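Side-chain contacts in abietadiene synthase, chloroplastic (Abies grandis, PDB 3S9V), which belongs to the plant terpene synthase family, with a largely helical chain that carries an N-terminal terpene synthase domain and a metal-binding terpene synthase domain: residues L100-I105 and S149-V154; A107-I112 and P156-E161. All coordinates share one frame; numbering follows the deposited sequence.

Overall arrangement
After helices 29-46, 56-62 and 77-85 the chain enters helix 101-117, then helix 122-136, and reaches helix 151-164, which meets helix 101-117 at two successive places. Interaction 1 (100-105 with 149-154) closes a loop of 43 residues between its segments, and interaction 2 (107-112 with 156-161) closes another of the same length. The two loops cross, because the segments alternate along the chain, as expected when two helices run side by side in the same general direction. The centres of interactions 1 and 2 lie about 10 Å apart. Together they tie the starts and the middles of these helices, with helix 174-187 touching both contacts.

Interaction 1: L100-I105 and S149-V154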
loop_
_atom_site.group_PDB
_atom_site.type_symbol
_atom_site.label_atom_id
_atom_site.label_comp_id
_atom_site.label_asym_id
_atom_site.label_seq_id
_atom_site.Cartn_x
_atom_site.Cartn_y
_atom_site.Cartn_z
ATOM N N LEU A 100 -11.552 -2.151 26.304
ATOM C CA LEU A 100 -11.166 -0.746 26.277
ATOM C C LEU A 100 -12.059 -0.120 27.339
ATOM O O LEU A 100 -13.286 -0.174 27.242
ATOM C CB LEU A 100 -11.436 -0.107 24.912
ATOM C CG LEU A 100 -10.947 1.350 24.820
ATOM C CD1 LEU A 100 -9.410 1.409 24.898
ATOM C CD2 LEU A 100 -11.433 1.973 23.523
ATOM N N ALA A 101 -11.452 0.446 28.371
ATOM C CA ALA A 101 -12.221 1.042 29.449
ATOM C C ALA A 101 -13.293 2.007 28.943
ATOM O O ALA A 101 -14.476 1.844 29.263
ATOM C CB ALA A 101 -11.282 1.751 30.437
ATOM N N TYR A 102 -12.891 3.000 28.152
ATOM C CA TYR A 102 -13.852 3.979 27.632
ATOM C C TYR A 102 -15.056 3.310 26.976
ATOM O O TYR A 102 -16.198 3.660 27.251
ATOM C CB TYR A 102 -13.178 4.905 26.622
ATOM C CG TYR A 102 -12.159 5.837 27.230
ATOM C CD1 TYR A 102 -10.850 5.861 26.760
ATOM C CD2 TYR A 102 -12.506 6.703 28.267
ATOM C CE1 TYR A 102 -9.903 6.723 27.303
ATOM C CE2 TYR A 102 -11.567 7.574 28.821
ATOM C CZ TYR A 102 -10.265 7.576 28.331
ATOM O OH TYR A 102 -9.319 8.424 28.857
ATOM N N ASP A 103 -14.780 2.350 26.101
ATOM C CA ASP A 103 -15.804 1.594 25.387
ATOM C C ASP A 103 -16.810 0.976 26.369
ATOM O O ASP A 103 -18.017 1.175 26.237
ATOM C CB ASP A 103 -15.110 0.502 24.552
ATOM C CG ASP A 103 -16.083 -0.378 23.754
ATOM O OD1 ASP A 103 -16.748 0.126 22.822
ATOM O OD2 ASP A 103 -16.161 -1.593 24.051
ATOM N N ARG A 104 -16.314 0.238 27.359
ATOM C CA ARG A 104 -17.186 -0.413 28.332
ATOM C C ARG A 104 -18.047 0.532 29.167
ATOM O O ARG A 104 -19.244 0.293 29.316
ATOM C CB ARG A 104 -16.367 -1.317 29.261
ATOM C CG ARG A 104 -15.641 -2.455 28.547
ATOM C CD ARG A 104 -16.605 -3.307 27.720
ATOM N NE ARG A 104 -15.898 -4.364 27.007
ATOM C CZ ARG A 104 -15.334 -5.416 27.596
ATOM N NH1 ARG A 104 -15.398 -5.562 28.914
ATOM N NH2 ARG A 104 -14.689 -6.318 26.870
ATOM N N ILE A 105 -17.465 1.597 29.715
ATOM C CA ILE A 105 -18.269 2.519 30.516
ATOM C C ILE A 105 -19.259 3.299 29.664
ATOM O O ILE A 105 -20.321 3.685 30.146
ATOM C CB ILE A 105 -17.405 3.533 31.307
ATOM C CG1 ILE A 105 -16.527 4.341 30.356
ATOM C CG2 ILE A 105 -16.566 2.805 32.333
ATOM C CD1 ILE A 105 -15.760 5.445 31.042
ATOM N N SER A 149 -14.166 8.035 19.429
ATOM C CA SER A 149 -14.668 9.198 18.697
ATOM C C SER A 149 -15.876 9.861 19.359
ATOM O O SER A 149 -16.931 9.244 19.509
ATOM C CB SER A 149 -15.058 8.803 17.266
ATOM O OG SER A 149 -13.986 8.175 16.587
ATOM N N GLY A 150 -15.716 11.120 19.744
ATOM C CA GLY A 150 -16.806 11.855 20.358
ATOM C C GLY A 150 -17.082 11.517 21.807
ATOM O O GLY A 150 -18.116 11.937 22.345
ATOM N N PHE A 151 -16.170 10.784 22.452
ATOM C CA PHE A 151 -16.366 10.392 23.847
ATOM C C PHE A 151 -16.711 11.545 24.774
ATOM O O PHE A 151 -17.703 11.491 25.499
ATOM C CB PHE A 151 -15.130 9.697 24.414
ATOM C CG PHE A 151 -15.348 9.125 25.797
ATOM C CD1 PHE A 151 -15.977 7.894 25.963
ATOM C CD2 PHE A 151 -14.948 9.831 26.925
ATOM C CE1 PHE A 151 -16.205 7.369 27.235
ATOM C CE2 PHE A 151 -15.173 9.318 28.204
ATOM C CZ PHE A 151 -15.803 8.081 28.357
ATOM N N GLU A 152 -15.877 12.579 24.750
ATOM C CA GLU A 152 -16.059 13.744 25.605
ATOM C C GLU A 152 -17.328 14.550 25.326
ATOM O O GLU A 152 -17.691 15.444 26.083
ATOM C CB GLU A 152 -14.810 14.628 25.525
ATOM C CG GLU A 152 -13.574 13.928 26.119
ATOM C CD GLU A 152 -12.319 14.792 26.133
ATOM O OE1 GLU A 152 -11.815 15.146 25.041
ATOM O OE2 GLU A 152 -11.835 15.112 27.243
ATOM N N ILE A 153 -18.014 14.224 24.244
ATOM C CA ILE A 153 -19.250 14.919 23.930
ATOM C C ILE A 153 -20.419 14.056 24.383
ATOM O O ILE A 153 -21.318 14.501 25.086
ATOM C CB ILE A 153 -19.373 15.165 22.418
ATOM C CG1 ILE A 153 -18.545 16.392 22.028
ATOM C CG2 ILE A 153 -20.837 15.336 22.032
ATOM C CD1 ILE A 153 -18.583 16.706 20.535
ATOM N N VAL A 154 -20.363 12.798 23.982
ATOM C CA VAL A 154 -21.400 11.826 24.269
ATOM C C VAL A 154 -21.458 11.235 25.688
ATOM O O VAL A 154 -22.543 11.009 26.227
ATOM C CB VAL A 154 -21.300 10.692 23.219
ATOM C CG1 VAL A 154 -22.011 9.468 23.697
ATOM C CG2 VAL A 154 -21.886 11.187 21.877
#
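Y102 and F151 meet as a T-shaped (edge-to-face) aromatic pair, the edge of the tyrosine ring directed at one face of the phenylalanine ring. The ring centroids are 4.8 Å apart and the planes are turned 58° against each other, well short of perpendicular. The leading atom is Y102 CD2, which sits 3.6 Å from F151 CZ and lies above the plane toward the rim of the ring rather than over its middle. F151 reaches across because its CG stands anti to the backbone N (chi1 -173°), which sends the ring out from the first turn of its helix.

Both partners stand where helices begin: L100 and G150 are the N-cap residues of helices 101-117 and 151-164, so this contact joins the N-terminal ends of two helices in a mainly helical part of the chain. G150 O accepts from both I153 N and V154 N in that first turn.

An aliphatic-to-aromatic contact completes the interface. I105, one turn on from Y102, brings its CD1 to 3.8 Å from F151 CZ, at the edge of the ring and near its plane, so the phenylalanine is met over a face by one residue and at its rim by another. Outside the pair, F155 stacks on F151, I179 of helix 174-187 also touches it, and Y102 rests on F175 of that same helix.

Interaction 2: A107-I112 and P156-E161; sequences ATLACI and PAMLKE
Segments 107-112 and 156-161, parts of helices 101-117 and 151-164, run in roughly the same direction, the axes of these short segments inclined by 36° and 10.1 Å apart at closest approach. A110 and M158 bring their CA atoms nearest, at 7.1 Å. The second helix is kinked at P156, whose N makes no bond to the turn before.

M158 carries much of the contact. Its chain bends at the last torsion (chi3 -62°), and the thioether lies against the backbone and methyl of A110, with M158 SD 3.6 Å from A110 CB. The terminal CE also comes near A110 N. The side chains of L109 and M158 lie alongside each other, pointing opposite ways: L109 CD2 reaches back to the root of the methionine, 3.7 Å from M158 CB, and the same methyl meets L159 CD2 at 4.1 Å. Y57 of helix 56-62 touches both A110 and M158, while L159 also packs on I180 of helix 174-187 and on F132 of helix 122-136.

The contacts between side chains are apolar and all four touching residues are buried, consistent with hydrophobic burial holding these segments together; A110 offers a single methyl, and M158 SD comes as near to A110 CA as to its CB.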
loop_
_atom_site.group_PDB
_atom_site.type_symbol
_atom_site.label_atom_id
_atom_site.label_comp_id
_atom_site.label_asym_id
_atom_site.label_seq_id
_atom_site.Cartn_x
_atom_site.Cartn_y
_atom_site.Cartn_z
ATOM N N ALA A 107 -20.762 2.141 26.804
ATOM C CA ALA A 107 -21.839 1.208 26.496
ATOM C C ALA A 107 -22.692 0.861 27.716
ATOM O O ALA A 107 -23.915 0.771 27.611
ATOM C CB ALA A 107 -21.264 -0.076 25.881
ATOM N N THR A 108 -22.054 0.662 28.867
ATOM C CA THR A 108 -22.791 0.301 30.076
ATOM C C THR A 108 -23.730 1.427 30.490
ATOM O O THR A 108 -24.904 1.202 30.771
ATOM C CB THR A 108 -21.838 -0.030 31.257
ATOM O OG1 THR A 108 -20.907 -1.049 30.862
ATOM C CG2 THR A 108 -22.637 -0.543 32.446
ATOM N N LEU A 109 -23.214 2.648 30.523
ATOM C CA LEU A 109 -24.046 3.779 30.900
ATOM C C LEU A 109 -25.237 3.852 29.943
ATOM O O LEU A 109 -26.383 3.943 30.376
ATOM C CB LEU A 109 -23.230 5.073 30.840
ATOM C CG LEU A 109 -23.968 6.354 31.223
ATOM C CD1 LEU A 109 -24.616 6.187 32.588
ATOM C CD2 LEU A 109 -22.996 7.517 31.229
ATOM N N ALA A 110 -24.960 3.797 28.640
ATOM C CA ALA A 110 -26.014 3.852 27.635
ATOM C C ALA A 110 -27.068 2.751 27.818
ATOM O O ALA A 110 -28.262 3.010 27.697
ATOM C CB ALA A 110 -25.413 3.761 26.250
ATOM N N CYS A 111 -26.641 1.525 28.103
ATOM C CA CYS A 111 -27.601 0.436 28.286
ATOM C C CYS A 111 -28.414 0.554 29.580
ATOM O O CYS A 111 -29.601 0.236 29.609
ATOM C CB CYS A 111 -26.883 -0.921 28.239
ATOM S SG CYS A 111 -26.235 -1.317 26.608
ATOM N N ILE A 112 -27.770 1.012 30.646
ATOM C CA ILE A 112 -28.437 1.176 31.934
ATOM C C ILE A 112 -29.545 2.215 31.822
ATOM O O ILE A 112 -30.633 2.049 32.376
ATOM C CB ILE A 112 -27.429 1.612 33.013
ATOM C CG1 ILE A 112 -26.583 0.411 33.433
ATOM C CG2 ILE A 112 -28.148 2.228 34.194
ATOM C CD1 ILE A 112 -25.438 0.783 34.342
ATOM N N PRO A 156 -20.450 12.605 28.776
ATOM C CA PRO A 156 -20.990 13.467 29.835
ATOM C C PRO A 156 -22.472 13.780 29.638
ATOM O O PRO A 156 -23.215 13.964 30.608
ATOM C CB PRO A 156 -20.114 14.711 29.753
ATOM C CG PRO A 156 -18.817 14.181 29.208
ATOM C CD PRO A 156 -19.285 13.234 28.133
ATOM N N ALA A 157 -22.903 13.826 28.384
ATOM C CA ALA A 157 -24.298 14.098 28.082
ATOM C C ALA A 157 -25.188 13.051 28.743
ATOM O O ALA A 157 -26.257 13.378 29.250
ATOM C CB ALA A 157 -24.521 14.105 26.580
ATOM N N MET A 158 -24.751 11.794 28.738
ATOM C CA MET A 158 -25.529 10.726 29.362
ATOM C C MET A 158 -25.364 10.772 30.881
ATOM O O MET A 158 -26.274 10.379 31.614
ATOM C CB MET A 158 -25.107 9.349 28.832
ATOM C CG MET A 158 -25.504 9.064 27.378
ATOM S SD MET A 158 -25.325 7.305 26.925
ATOM C CE MET A 158 -23.553 7.098 27.165
ATOM N N LEU A 159 -24.208 11.244 31.355
ATOM C CA LEU A 159 -23.987 11.358 32.799
ATOM C C LEU A 159 -25.074 12.261 33.372
ATOM O O LEU A 159 -25.636 11.978 34.433
ATOM C CB LEU A 159 -22.612 11.969 33.115
ATOM C CG LEU A 159 -21.404 11.026 33.146
ATOM C CD1 LEU A 159 -20.134 11.808 33.469
ATOM C CD2 LEU A 159 -21.635 9.943 34.182
ATOM N N LYS A 160 -25.362 13.350 32.660
ATOM C CA LYS A 160 -26.392 14.296 33.081
ATOM C C LYS A 160 -27.776 13.655 33.027
ATOM O O LYS A 160 -28.609 13.907 33.895
ATOM C CB LYS A 160 -26.352 15.552 32.201
ATOM C CG LYS A 160 -25.026 16.294 32.300
ATOM C CD LYS A 160 -24.929 17.475 31.345
ATOM C CE LYS A 160 -25.851 18.605 31.749
ATOM N NZ LYS A 160 -25.607 19.822 30.928
ATOM N N GLU A 161 -28.020 12.815 32.019
ATOM C CA GLU A 161 -29.313 12.144 31.910
ATOM C C GLU A 161 -29.476 11.265 33.141
ATOM O O GLU A 161 -30.483 11.327 33.838
ATOM C CB GLU A 161 -29.392 11.232 30.680
ATOM C CG GLU A 161 -29.211 11.881 29.311
ATOM C CD GLU A 161 -29.593 10.922 28.179
ATOM O OE1 GLU A 161 -30.810 10.727 27.955
ATOM O OE2 GLU A 161 -28.684 10.351 27.531
#